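Local coordinates for 'Carboxyl esterase 2 (Tuber melanosporum Mel28, PDB 5MIF), which probably hydrolyses carboxylic esters, being an archaeal-like carboxylesterase of the alpha/beta-hydrolase fold, at residues Gln34-Thr39 against Ser326-Ala331; Lys212-Ile217 against Ala274-Thr279; Phe230-Asn235 against Pro288-Gly293; Ile281-Val286 against Ile309-Gly314. All coordinates share one frame; numbering follows the deposited sequence.

Contact 1 of 4, residues Gln34-Thr39 against Ser326-Ala331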
loop_
_atom_site.group_PDB
_atom_site.type_symbol
_atom_site.label_atom_id
_atom_site.label_comp_id
_atom_site.label_asym_id
_atom_site.label_seq_id
_atom_site.Cartn_x
_atom_site.Cartn_y
_atom_site.Cartn_z
ATOM N N GLN A 34 4.094 5.103 18.066
ATOM C CA GLN A 34 3.093 5.073 17.008
ATOM C C GLN A 34 3.625 5.660 15.701
ATOM O O GLN A 34 3.305 5.161 14.624
ATOM C CB GLN A 34 1.828 5.821 17.444
ATOM C CG GLN A 34 2.069 7.252 17.876
ATOM C CD GLN A 34 0.822 7.902 18.444
ATOM O OE1 GLN A 34 -0.106 7.215 18.876
ATOM N NE2 GLN A 34 0.788 9.233 18.433
ATOM N N LEU A 35 4.450 6.701 15.793
ATOM C CA LEU A 35 5.053 7.284 14.601
ATOM C C LEU A 35 6.427 6.666 14.365
ATOM O O LEU A 35 7.146 6.387 15.319
ATOM C CB LEU A 35 5.180 8.804 14.760
ATOM C CG LEU A 35 3.941 9.697 14.593
ATOM C CD1 LEU A 35 4.326 11.177 14.690
ATOM C CD2 LEU A 35 3.179 9.399 13.306
ATOM N N ASP A 36 6.795 6.438 13.106
ATOM C CA ASP A 36 8.148 5.975 12.797
ATOM C C ASP A 36 9.139 7.109 13.106
ATOM O O ASP A 36 8.760 8.278 13.066
ATOM C CB ASP A 36 8.264 5.525 11.333
ATOM C CG ASP A 36 8.334 6.691 10.357
ATOM O OD1 ASP A 36 7.279 7.112 9.822
ATOM O OD2 ASP A 36 9.463 7.181 10.113
ATOM N N PRO A 37 10.410 6.771 13.407
ATOM C CA PRO A 37 11.427 7.760 13.810
ATOM C C PRO A 37 11.601 8.963 12.878
ATOM O O PRO A 37 11.768 10.077 13.376
ATOM C CB PRO A 37 12.710 6.928 13.853
ATOM C CG PRO A 37 12.243 5.574 14.250
ATOM C CD PRO A 37 10.915 5.390 13.545
ATOM N N ILE A 38 11.594 8.755 11.566
ATOM C CA ILE A 38 11.785 9.865 10.638
ATOM C C ILE A 38 10.633 10.859 10.709
ATOM O O ILE A 38 10.844 12.076 10.700
ATOM C CB ILE A 38 11.931 9.384 9.184
ATOM C CG1 ILE A 38 13.214 8.578 9.011
ATOM C CG2 ILE A 38 11.968 10.565 8.232
ATOM C CD1 ILE A 38 13.449 8.135 7.585
ATOM N N THR A 39 9.417 10.325 10.753
ATOM C CA THR A 39 8.210 11.133 10.838
ATOM C C THR A 39 8.111 11.828 12.196
ATOM O O THR A 39 7.704 12.987 12.290
ATOM C CB THR A 39 6.960 10.280 10.584
ATOM O OG1 THR A 39 7.023 9.749 9.252
ATOM C CG2 THR A 39 5.694 11.128 10.720
ATOM N N SER A 326 8.551 11.930 2.935
ATOM C CA SER A 326 8.383 11.061 1.786
ATOM C C SER A 326 9.461 9.988 1.694
ATOM O O SER A 326 9.317 9.034 0.924
ATOM C CB SER A 326 8.340 11.902 0.501
ATOM O OG SER A 326 9.635 12.314 0.087
ATOM N N GLU A 327 10.527 10.119 2.483
ATOM C CA GLU A 327 11.617 9.142 2.430
ATOM C C GLU A 327 11.502 8.053 3.498
ATOM O O GLU A 327 12.281 7.100 3.495
ATOM C CB GLU A 327 12.976 9.841 2.546
ATOM C CG GLU A 327 13.301 10.731 1.342
ATOM C CD GLU A 327 13.428 9.957 0.023
ATOM O OE1 GLU A 327 13.794 8.762 0.040
ATOM O OE2 GLU A 327 13.144 10.549 -1.040
ATOM N N ALA A 328 10.554 8.212 4.422
ATOM C CA ALA A 328 10.236 7.168 5.388
ATOM C C ALA A 328 9.685 5.951 4.630
ATOM O O ALA A 328 9.105 6.107 3.552
ATOM C CB ALA A 328 9.230 7.685 6.438
ATOM N N PRO A 329 9.883 4.737 5.177
ATOM C CA PRO A 329 9.588 3.492 4.446
ATOM C C PRO A 329 8.165 3.415 3.894
ATOM O O PRO A 329 8.005 3.212 2.694
ATOM C CB PRO A 329 9.803 2.405 5.504
ATOM C CG PRO A 329 10.766 2.996 6.467
ATOM C CD PRO A 329 10.516 4.479 6.485
ATOM N N GLY A 330 7.162 3.593 4.751
ATOM C CA GLY A 330 5.771 3.518 4.330
ATOM C C GLY A 330 5.397 4.541 3.276
ATOM O O GLY A 330 4.751 4.217 2.278
ATOM N N ALA A 331 5.802 5.782 3.497
ATOM C CA ALA A 331 5.559 6.856 2.539
ATOM C C ALA A 331 6.245 6.565 1.200
ATOM O O ALA A 331 5.642 6.670 0.136
ATOM C CB ALA A 331 6.042 8.181 3.102
#

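Contact 2 of 4, residues Lys212-Ile217 against Ala274-Thr279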
loop_
_atom_site.group_PDB
_atom_site.type_symbol
_atom_site.label_atom_id
_atom_site.label_comp_id
_atom_site.label_asym_id
_atom_site.label_seq_id
_atom_site.Cartn_x
_atom_site.Cartn_y
_atom_site.Cartn_z
ATOM N N LYS A 212 -8.931 7.384 -16.905
ATOM C CA LYS A 212 -8.936 5.925 -16.794
ATOM C C LYS A 212 -8.702 5.493 -15.351
ATOM O O LYS A 212 -9.121 4.416 -14.925
ATOM C CB LYS A 212 -7.871 5.307 -17.699
ATOM C CG LYS A 212 -8.386 4.829 -19.047
ATOM C CD LYS A 212 -7.268 4.153 -19.826
ATOM C CE LYS A 212 -7.609 4.011 -21.299
ATOM N NZ LYS A 212 -6.464 3.387 -22.018
ATOM N N PHE A 213 -8.021 6.345 -14.598
ATOM C CA PHE A 213 -7.576 5.981 -13.269
ATOM C C PHE A 213 -7.385 7.230 -12.415
ATOM O O PHE A 213 -6.903 8.251 -12.901
ATOM C CB PHE A 213 -6.280 5.161 -13.360
ATOM C CG PHE A 213 -5.825 4.606 -12.052
ATOM C CD1 PHE A 213 -6.605 3.692 -11.361
ATOM C CD2 PHE A 213 -4.590 4.961 -11.530
ATOM C CE1 PHE A 213 -6.185 3.170 -10.151
ATOM C CE2 PHE A 213 -4.149 4.435 -10.321
ATOM C CZ PHE A 213 -4.960 3.539 -9.622
ATOM N N GLN A 214 -7.773 7.145 -11.148
ATOM C CA GLN A 214 -7.711 8.297 -10.254
ATOM C C GLN A 214 -7.032 7.903 -8.957
ATOM O O GLN A 214 -7.345 6.856 -8.383
ATOM C CB GLN A 214 -9.130 8.849 -9.981
ATOM C CG GLN A 214 -9.219 9.905 -8.864
ATOM C CD GLN A 214 -10.625 10.486 -8.698
ATOM O OE1 GLN A 214 -10.835 11.697 -8.853
ATOM N NE2 GLN A 214 -11.592 9.623 -8.363
ATOM N N VAL A 215 -6.088 8.726 -8.504
ATOM C CA VAL A 215 -5.464 8.512 -7.209
ATOM C C VAL A 215 -5.777 9.685 -6.253
ATOM O O VAL A 215 -5.551 10.849 -6.584
ATOM C CB VAL A 215 -3.944 8.338 -7.322
ATOM C CG1 VAL A 215 -3.374 8.165 -5.939
ATOM C CG2 VAL A 215 -3.579 7.095 -8.176
ATOM N N LEU A 216 -6.339 9.369 -5.094
ATOM C CA LEU A 216 -6.623 10.363 -4.065
ATOM C C LEU A 216 -5.722 10.078 -2.861
ATOM O O LEU A 216 -5.748 8.985 -2.295
ATOM C CB LEU A 216 -8.112 10.352 -3.659
ATOM C CG LEU A 216 -9.153 10.501 -4.790
ATOM C CD1 LEU A 216 -10.565 10.348 -4.270
ATOM C CD2 LEU A 216 -9.018 11.842 -5.519
ATOM N N ILE A 217 -4.891 11.051 -2.504
ATOM C CA ILE A 217 -3.948 10.907 -1.402
ATOM C C ILE A 217 -4.461 11.723 -0.202
ATOM O O ILE A 217 -4.548 12.938 -0.305
ATOM C CB ILE A 217 -2.533 11.398 -1.828
ATOM C CG1 ILE A 217 -2.139 10.818 -3.183
ATOM C CG2 ILE A 217 -1.480 11.070 -0.783
ATOM C CD1 ILE A 217 -0.861 11.446 -3.748
ATOM N N ALA A 274 -21.441 6.138 -8.390
ATOM C CA ALA A 274 -21.370 4.828 -9.037
ATOM C C ALA A 274 -20.694 4.930 -10.400
ATOM O O ALA A 274 -20.257 3.926 -10.959
ATOM C CB ALA A 274 -22.770 4.217 -9.175
ATOM N N LYS A 275 -20.596 6.153 -10.922
ATOM C CA LYS A 275 -19.964 6.389 -12.219
ATOM C C LYS A 275 -18.515 6.861 -12.101
ATOM O O LYS A 275 -17.891 7.201 -13.111
ATOM C CB LYS A 275 -20.763 7.415 -13.026
ATOM C CG LYS A 275 -22.185 6.960 -13.377
ATOM C CD LYS A 275 -22.897 7.950 -14.275
ATOM C CE LYS A 275 -24.374 7.593 -14.416
ATOM N NZ LYS A 275 -25.203 8.733 -14.922
ATOM N N PHE A 276 -17.968 6.868 -10.887
ATOM C CA PHE A 276 -16.575 7.302 -10.714
ATOM C C PHE A 276 -15.596 6.384 -11.431
ATOM O O PHE A 276 -15.888 5.216 -11.658
ATOM C CB PHE A 276 -16.197 7.386 -9.226
ATOM C CG PHE A 276 -16.146 8.792 -8.694
ATOM C CD1 PHE A 276 -17.146 9.702 -8.982
ATOM C CD2 PHE A 276 -15.067 9.211 -7.939
ATOM C CE1 PHE A 276 -17.084 11.003 -8.496
ATOM C CE2 PHE A 276 -14.991 10.517 -7.456
ATOM C CZ PHE A 276 -15.998 11.406 -7.730
ATOM N N PRO A 277 -14.435 6.927 -11.819
ATOM C CA PRO A 277 -13.412 6.097 -12.447
ATOM C C PRO A 277 -12.810 5.172 -11.404
ATOM O O PRO A 277 -12.978 5.438 -10.213
ATOM C CB PRO A 277 -12.388 7.123 -12.943
ATOM C CG PRO A 277 -12.503 8.238 -11.954
ATOM C CD PRO A 277 -13.969 8.312 -11.612
ATOM N N GLU A 278 -12.136 4.101 -11.811
ATOM C CA GLU A 278 -11.484 3.285 -10.807
ATOM C C GLU A 278 -10.453 4.126 -10.059
ATOM O O GLU A 278 -9.708 4.925 -10.643
ATOM C CB GLU A 278 -10.903 1.996 -11.384
ATOM C CG GLU A 278 -9.604 2.034 -12.081
ATOM C CD GLU A 278 -9.047 0.617 -12.213
ATOM O OE1 GLU A 278 -9.283 -0.196 -11.293
ATOM O OE2 GLU A 278 -8.403 0.310 -13.234
ATOM N N THR A 279 -10.469 3.961 -8.744
ATOM C CA THR A 279 -9.793 4.867 -7.848
ATOM C C THR A 279 -8.940 4.150 -6.804
ATOM O O THR A 279 -9.366 3.157 -6.206
ATOM C CB THR A 279 -10.841 5.743 -7.141
ATOM O OG1 THR A 279 -11.488 6.572 -8.117
ATOM C CG2 THR A 279 -10.214 6.572 -6.052
HETATM O O HOH W 1 -12.209 3.780 -14.842
#

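Contact 3 of 4, residues Phe230-Asn235 against Pro288-Gly293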
loop_
_atom_site.group_PDB
_atom_site.type_symbol
_atom_site.label_atom_id
_atom_site.label_comp_id
_atom_site.label_asym_id
_atom_site.label_seq_id
_atom_site.Cartn_x
_atom_site.Cartn_y
_atom_site.Cartn_z
ATOM N N PHE A 230 -11.288 13.405 13.531
ATOM C CA PHE A 230 -11.112 14.794 13.985
ATOM C C PHE A 230 -10.887 14.806 15.487
ATOM O O PHE A 230 -9.985 15.471 15.992
ATOM C CB PHE A 230 -12.328 15.678 13.667
ATOM C CG PHE A 230 -12.312 16.297 12.300
ATOM C CD1 PHE A 230 -12.455 15.518 11.154
ATOM C CD2 PHE A 230 -12.146 17.668 12.160
ATOM C CE1 PHE A 230 -12.453 16.101 9.888
ATOM C CE2 PHE A 230 -12.137 18.259 10.906
ATOM C CZ PHE A 230 -12.291 17.473 9.766
ATOM N N LYS A 231 -11.714 14.032 16.183
ATOM C CA LYS A 231 -11.645 13.889 17.628
ATOM C C LYS A 231 -10.410 13.088 18.073
ATOM O O LYS A 231 -9.830 13.361 19.125
ATOM C CB LYS A 231 -12.927 13.214 18.134
ATOM C CG LYS A 231 -14.160 14.078 17.934
ATOM C CD LYS A 231 -15.431 13.249 17.851
ATOM C CE LYS A 231 -16.648 14.139 17.574
ATOM N NZ LYS A 231 -17.953 13.473 17.891
ATOM N N GLU A 232 -10.009 12.099 17.276
ATOM C CA GLU A 232 -8.888 11.245 17.649
ATOM C C GLU A 232 -7.535 11.962 17.518
ATOM O O GLU A 232 -6.632 11.750 18.324
ATOM C CB GLU A 232 -8.889 9.967 16.808
ATOM C CG GLU A 232 -7.835 8.971 17.231
ATOM C CD GLU A 232 -7.957 7.642 16.518
ATOM O OE1 GLU A 232 -8.862 7.501 15.661
ATOM O OE2 GLU A 232 -7.158 6.732 16.839
ATOM N N PHE A 233 -7.389 12.796 16.493
ATOM C CA PHE A 233 -6.137 13.528 16.276
ATOM C C PHE A 233 -6.334 15.045 16.143
ATOM O O PHE A 233 -5.878 15.635 15.157
ATOM C CB PHE A 233 -5.444 13.005 15.019
ATOM C CG PHE A 233 -5.354 11.509 14.953
ATOM C CD1 PHE A 233 -4.389 10.821 15.675
ATOM C CD2 PHE A 233 -6.241 10.788 14.168
ATOM C CE1 PHE A 233 -4.307 9.438 15.610
ATOM C CE2 PHE A 233 -6.164 9.409 14.098
ATOM C CZ PHE A 233 -5.197 8.732 14.819
ATOM N N PRO A 234 -6.972 15.687 17.150
ATOM C CA PRO A 234 -7.384 17.097 17.019
ATOM C C PRO A 234 -6.237 18.054 16.688
ATOM O O PRO A 234 -6.450 19.038 15.979
ATOM C CB PRO A 234 -7.983 17.418 18.397
ATOM C CG PRO A 234 -7.349 16.436 19.322
ATOM C CD PRO A 234 -7.188 15.180 18.519
ATOM N N ASN A 235 -5.039 17.782 17.183
ATOM C CA ASN A 235 -3.890 18.520 16.691
ATOM C C ASN A 235 -2.722 17.588 16.434
ATOM O O ASN A 235 -1.584 18.042 16.296
ATOM C CB ASN A 235 -3.510 19.685 17.618
ATOM C CG ASN A 235 -3.695 19.369 19.080
ATOM O OD1 ASN A 235 -4.675 18.734 19.474
ATOM N ND2 ASN A 235 -2.777 19.858 19.909
ATOM N N PRO A 288 -6.217 13.715 11.215
ATOM C CA PRO A 288 -7.620 14.064 11.452
ATOM C C PRO A 288 -8.512 13.754 10.254
ATOM O O PRO A 288 -9.676 13.406 10.432
ATOM C CB PRO A 288 -7.583 15.582 11.670
ATOM C CG PRO A 288 -6.203 15.927 11.894
ATOM C CD PRO A 288 -5.328 14.884 11.315
ATOM N N ILE A 289 -7.965 13.879 9.051
ATOM C CA ILE A 289 -8.782 13.772 7.846
ATOM C C ILE A 289 -8.836 12.313 7.331
ATOM O O ILE A 289 -9.474 12.025 6.317
ATOM C CB ILE A 289 -8.261 14.737 6.739
ATOM C CG1 ILE A 289 -9.406 15.277 5.898
ATOM C CG2 ILE A 289 -7.214 14.100 5.863
ATOM C CD1 ILE A 289 -10.250 16.254 6.655
ATOM N N ARG A 290 -8.183 11.397 8.045
ATOM C CA ARG A 290 -8.109 9.994 7.618
ATOM C C ARG A 290 -9.486 9.360 7.358
ATOM O O ARG A 290 -9.674 8.677 6.354
ATOM C CB ARG A 290 -7.351 9.158 8.657
ATOM C CG ARG A 290 -7.125 7.704 8.247
ATOM C CD ARG A 290 -6.597 6.888 9.417
ATOM N NE ARG A 290 -7.693 6.506 10.304
ATOM C CZ ARG A 290 -7.554 6.180 11.588
ATOM N NH1 ARG A 290 -6.355 6.185 12.154
ATOM N NH2 ARG A 290 -8.618 5.837 12.305
ATOM N N GLN A 291 -10.444 9.586 8.255
ATOM C CA GLN A 291 -11.768 8.963 8.135
ATOM C C GLN A 291 -12.489 9.301 6.819
ATOM O O GLN A 291 -13.234 8.477 6.269
ATOM C CB GLN A 291 -12.653 9.364 9.322
ATOM C CG GLN A 291 -13.984 8.622 9.391
ATOM C CD GLN A 291 -13.833 7.182 9.849
ATOM O OE1 GLN A 291 -13.053 6.889 10.757
ATOM N NE2 GLN A 291 -14.564 6.271 9.207
ATOM N N GLN A 292 -12.281 10.518 6.326
ATOM C CA GLN A 292 -12.954 10.970 5.111
ATOM C C GLN A 292 -12.584 10.131 3.893
ATOM O O GLN A 292 -13.461 9.707 3.131
ATOM C CB GLN A 292 -12.637 12.446 4.842
ATOM C CG GLN A 292 -13.337 13.371 5.806
ATOM C CD GLN A 292 -13.149 14.830 5.465
ATOM O OE1 GLN A 292 -12.811 15.185 4.328
ATOM N NE2 GLN A 292 -13.323 15.690 6.466
ATOM N N GLY A 293 -11.287 9.905 3.705
ATOM C CA GLY A 293 -10.818 9.093 2.595
ATOM C C GLY A 293 -11.336 7.667 2.658
ATOM O O GLY A 293 -11.831 7.141 1.657
HETATM O O HOH W 2 -6.065 4.986 14.653
#

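Contact 4 of 4, residues Ile281-Val286 against Ile309-Gly314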
loop_
_atom_site.group_PDB
_atom_site.type_symbol
_atom_site.label_atom_id
_atom_site.label_comp_id
_atom_site.label_asym_id
_atom_site.label_seq_id
_atom_site.Cartn_x
_atom_site.Cartn_y
_atom_site.Cartn_z
ATOM N N ILE A 281 -7.177 4.982 -3.200
ATOM C CA ILE A 281 -7.093 5.935 -2.099
ATOM C C ILE A 281 -6.041 5.521 -1.084
ATOM O O ILE A 281 -6.033 4.390 -0.599
ATOM C CB ILE A 281 -8.451 6.095 -1.399
ATOM C CG1 ILE A 281 -9.487 6.591 -2.408
ATOM C CG2 ILE A 281 -8.332 7.042 -0.193
ATOM C CD1 ILE A 281 -10.913 6.598 -1.884
ATOM N N VAL A 282 -5.139 6.441 -0.779
ATOM C CA VAL A 282 -4.092 6.200 0.200
ATOM C C VAL A 282 -4.267 7.203 1.338
ATOM O O VAL A 282 -4.410 8.392 1.084
ATOM C CB VAL A 282 -2.695 6.337 -0.450
ATOM C CG1 VAL A 282 -1.611 6.137 0.573
ATOM C CG2 VAL A 282 -2.549 5.329 -1.592
ATOM N N VAL A 283 -4.276 6.737 2.582
ATOM C CA VAL A 283 -4.444 7.647 3.725
ATOM C C VAL A 283 -3.320 7.466 4.743
ATOM O O VAL A 283 -2.691 6.404 4.810
ATOM C CB VAL A 283 -5.807 7.451 4.445
ATOM C CG1 VAL A 283 -6.970 7.833 3.523
ATOM C CG2 VAL A 283 -5.943 6.012 4.977
ATOM N N ALA A 284 -3.042 8.520 5.506
ATOM C CA ALA A 284 -2.084 8.425 6.600
ATOM C C ALA A 284 -2.812 7.971 7.860
ATOM O O ALA A 284 -3.965 8.327 8.067
ATOM C CB ALA A 284 -1.388 9.764 6.829
ATOM N N GLU A 285 -2.141 7.202 8.709
ATOM C CA GLU A 285 -2.781 6.692 9.916
ATOM C C GLU A 285 -3.077 7.804 10.920
ATOM O O GLU A 285 -4.196 7.918 11.428
ATOM C CB GLU A 285 -1.909 5.635 10.582
ATOM C CG GLU A 285 -2.447 5.158 11.910
ATOM C CD GLU A 285 -1.467 4.263 12.640
ATOM O OE1 GLU A 285 -0.244 4.434 12.436
ATOM O OE2 GLU A 285 -1.913 3.420 13.442
ATOM N N VAL A 286 -2.071 8.622 11.196
ATOM C CA VAL A 286 -2.192 9.667 12.211
ATOM C C VAL A 286 -2.541 10.987 11.523
ATOM O O VAL A 286 -1.674 11.747 11.101
ATOM C CB VAL A 286 -0.896 9.764 13.039
ATOM C CG1 VAL A 286 -0.997 10.849 14.097
ATOM C CG2 VAL A 286 -0.602 8.409 13.685
ATOM N N ILE A 309 -8.318 0.864 -1.172
ATOM C CA ILE A 309 -8.029 1.762 -0.057
ATOM C C ILE A 309 -6.910 1.214 0.828
ATOM O O ILE A 309 -6.973 0.085 1.328
ATOM C CB ILE A 309 -9.268 2.016 0.837
ATOM C CG1 ILE A 309 -10.533 2.207 -0.007
ATOM C CG2 ILE A 309 -9.013 3.209 1.751
ATOM C CD1 ILE A 309 -11.787 1.733 0.682
ATOM N N ILE A 310 -5.890 2.034 1.015
ATOM C CA ILE A 310 -4.715 1.661 1.775
ATOM C C ILE A 310 -4.380 2.687 2.855
ATOM O O ILE A 310 -4.294 3.886 2.587
ATOM C CB ILE A 310 -3.522 1.494 0.837
ATOM C CG1 ILE A 310 -3.569 0.111 0.188
ATOM C CG2 ILE A 310 -2.220 1.654 1.567
ATOM C CD1 ILE A 310 -2.633 0.020 -0.987
ATOM N N ARG A 311 -4.197 2.198 4.075
ATOM C CA ARG A 311 -3.796 3.015 5.209
ATOM C C ARG A 311 -2.339 2.747 5.537
ATOM O O ARG A 311 -1.942 1.600 5.759
ATOM C CB ARG A 311 -4.669 2.726 6.439
ATOM C CG ARG A 311 -4.173 3.432 7.718
ATOM C CD ARG A 311 -4.838 2.881 8.986
ATOM N NE ARG A 311 -6.283 3.098 9.013
ATOM C CZ ARG A 311 -7.050 2.909 10.087
ATOM N NH1 ARG A 311 -6.514 2.479 11.227
ATOM N NH2 ARG A 311 -8.357 3.136 10.017
ATOM N N VAL A 312 -1.545 3.810 5.571
ATOM C CA VAL A 312 -0.127 3.709 5.855
ATOM C C VAL A 312 0.093 4.002 7.322
ATOM O O VAL A 312 -0.221 5.097 7.792
ATOM C CB VAL A 312 0.693 4.701 4.995
ATOM C CG1 VAL A 312 2.172 4.420 5.128
ATOM C CG2 VAL A 312 0.267 4.614 3.549
ATOM N N LEU A 313 0.621 3.034 8.058
ATOM C CA LEU A 313 0.767 3.211 9.502
ATOM C C LEU A 313 2.005 4.037 9.858
ATOM O O LEU A 313 2.996 4.041 9.122
ATOM C CB LEU A 313 0.815 1.857 10.211
ATOM C CG LEU A 313 -0.548 1.279 10.586
ATOM C CD1 LEU A 313 -1.383 0.948 9.330
ATOM C CD2 LEU A 313 -0.385 0.061 11.480
ATOM N N GLY A 314 1.926 4.762 10.970
ATOM C CA GLY A 314 3.068 5.492 11.507
ATOM C C GLY A 314 3.409 6.802 10.803
ATOM O O GLY A 314 4.460 7.399 11.052
#

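Contact 1 of 4, residues Gln34-Thr39 against Ser326-Ala331
The carboxylate of D36 and the side chain of I38 meet the methyl of A328, so a loop-to-helix start near the modelled N-terminus packs against the residue just before helix 329-345. A328 CB points into this corner. It lies 3.7 Å from D36 OD2 and only slightly farther from OD1, touching both carboxylate oxygens by van der Waals contact alone. Beside the carboxylate, I38 stretches out along its CG1 branch until CD1 reaches A328 CA at 4.0 Å, while its CB stays 4.2 Å from A328 CB. T39 OG1 approaches the same methyl at longer range, 4.1 Å from A328 CB. The carboxylate itself is held by its own segment. With chi1 at 76°, CG of D36 sits between the backbone N and the carbonyl carbon, which turns the acid back over the first turn of helix 37-47. D36 OD2 accepts from T39 N at 3.2 Å, the donor lying 52° above the carboxylate plane, and weakly from I38 N; OD1 takes the T39 hydroxyl at 2.7 Å on its syn side. D36 is thus the N-cap of that helix. Replacing D36 with an alanine takes away the cap and would probably leave T39 N and the T39 hydroxyl without their acceptor, with a gap beside the A328 methyl. Behind the corner, T39 leans on the short strand 315-316, and the backbone of D36 bonds to G314. In front, the second subunit packs its Q301 on D36 and its R306 on I38, placing the two helix starts at the dimer interface.

Contact 2 of 4, residues Lys212-Ile217 against Ala274-Thr279
Q214 and T279 form the tight part of this contact: they pair as neighbours in a parallel bridge with their CA atoms 4.7 Å apart, just where strand 279-284 joins strand 213-217. Q214 N donates to E278 O at 3.0 Å with an N-H...O angle of 148°, and T279 CA, one residue on from E278, approaches Q214 O at 3.2 Å in a CA-H...O contact. The two side chains run alongside each other on the same face of the sheet. T279 OG1 is turned back to P277 O, 2.8 Å away, and the P277 ring packs its CG against Q214 CB. Farther along, L216 CD1 only just meets T279 CG2, at 4.2 Å. Helices 191-206 and 290-302 cover this face.

F213 marks the change to the looser end. The CG of E278 meets its ring in plane at the edge, 3.5 Å from CD1, with ring and carboxylate planes 86° apart. Beyond it the backbones part, and a water takes over, donating to K212 O and accepting from E278 N at 3.0 Å. The ammonium of exposed K212 turns elsewhere, to N183. The chemistry therefore shifts along the contact, implying that direct backbone pairing and apolar packing fix the start of the strand in the interior, whereas water completes the peptide pairing where the loop diverges toward solvent.

Contact 3 of 4, residues Phe230-Asn235 against Pro288-Gly293
F230 and P288 bring their backbones together, CA atoms 4.4 Å apart, where the last turn of helix 228-232 meets the bend leading into helix 290-302. P288 is wedged against the end of the first helix: its CG lies 3.3 Å from F233 O and its CD 4.2 Å from F233 CB, while P288 O accepts from the hydroxyl of T229. To one side, the F230 ring takes I289 CD1 at 3.9 Å from its CE1, the two side chains running the same way. The amide nitrogen of Q292 comes to the rim of this ring, NE2 3.6 Å from F230 CE1, with amide and ring only 17° from coplanar; Q292 OE1 is anchored by the backbone nitrogens of T221 and D222. On the other side R290, bent at chi3 (80°), brings NH1 to the edge of the F233 ring, the guanidinium and ring planes 78° apart. R290 NH1 also bonds to E285 O and, at 2.8 Å, to a water that donates to E232 OE2. The direct ion pair, E232 OE1 to R290 NH2, is long at 3.8 Å. Next to this wedge stands D287, whose OD1 accepts from I289 N, and I289 touches H317. D287 and H317 fit the acid and histidine of a Ser-His-Asp triad, consistent with the acid turn after a core strand in alpha/beta hydrolases.

Contact 4 of 4, residues Ile281-Val286 against Ile309-Gly314
G314 N donates to E285 OE1 at 2.6 Å, the shortest polar bond here, nearly straight (162°) and met almost along the carboxylate C-O axis. E285 reaches it with CG anti to its backbone N (chi1 174°) and an extended chain, which lays the carboxylate across L313; OE1 is 3.3 Å from L313 CA. The other oxygen, OE2, forms a salt bridge with R298 of the second subunit. Were E285 replaced by alanine, G314 N would probably lose this acceptor and R298 of the second subunit its charged mate. Before this corner, strands 279-284 and 307-312 run parallel; the axes of their parts 281-284 and 309-312 come within 4.8 Å and cross at -22°. I310 bonds to two residues of the neighbouring strand, its N to I281 O and its O to V283 N, and V312 N continues the pattern to V283 O at 2.9 Å; E285 N bonds less straightly to V312 O. On the face of V282 and V312, CG1 of V282 meets CG2 of V312 at 3.8 Å, with I310 and V312 packed on helix 329-345. The opposite face carries V283 CG2 against R311 CB, also at 3.8 Å, under helix 290-302, and R311 NE makes a salt bridge with E294. R311 pairs antiparallel with a strand of the second subunit, so the sheet runs on through the dimer. Strand 279-284, helix 290-302 and strand 307-312 make a beta-alpha-beta crossover, the closing unit of the alpha/beta-hydrolase sheet in this chain.

Overall arrangement
Contacts 2 and 4 flank the same strand, 279-284, and build the central sheet by parallel backbone pairing; contact 2 lies nearest the centre of the chain, while contact 4 forms the edge that meets the second subunit. Contact 1 joins two helix starts, contact 3 a helix end to a helix start, with side chains rather than backbone bonds bridging their segments. Contact 4 touches both, contact 3 through an arginine and contact 1 through backbone. Contact 1, its centre about 20 Å from that of the chain, is the most peripheral and small, with van der Waals contacts alone crossing between its segments; contact 3 mixes aromatic packing with water-bridged charge near the probable catalytic acid.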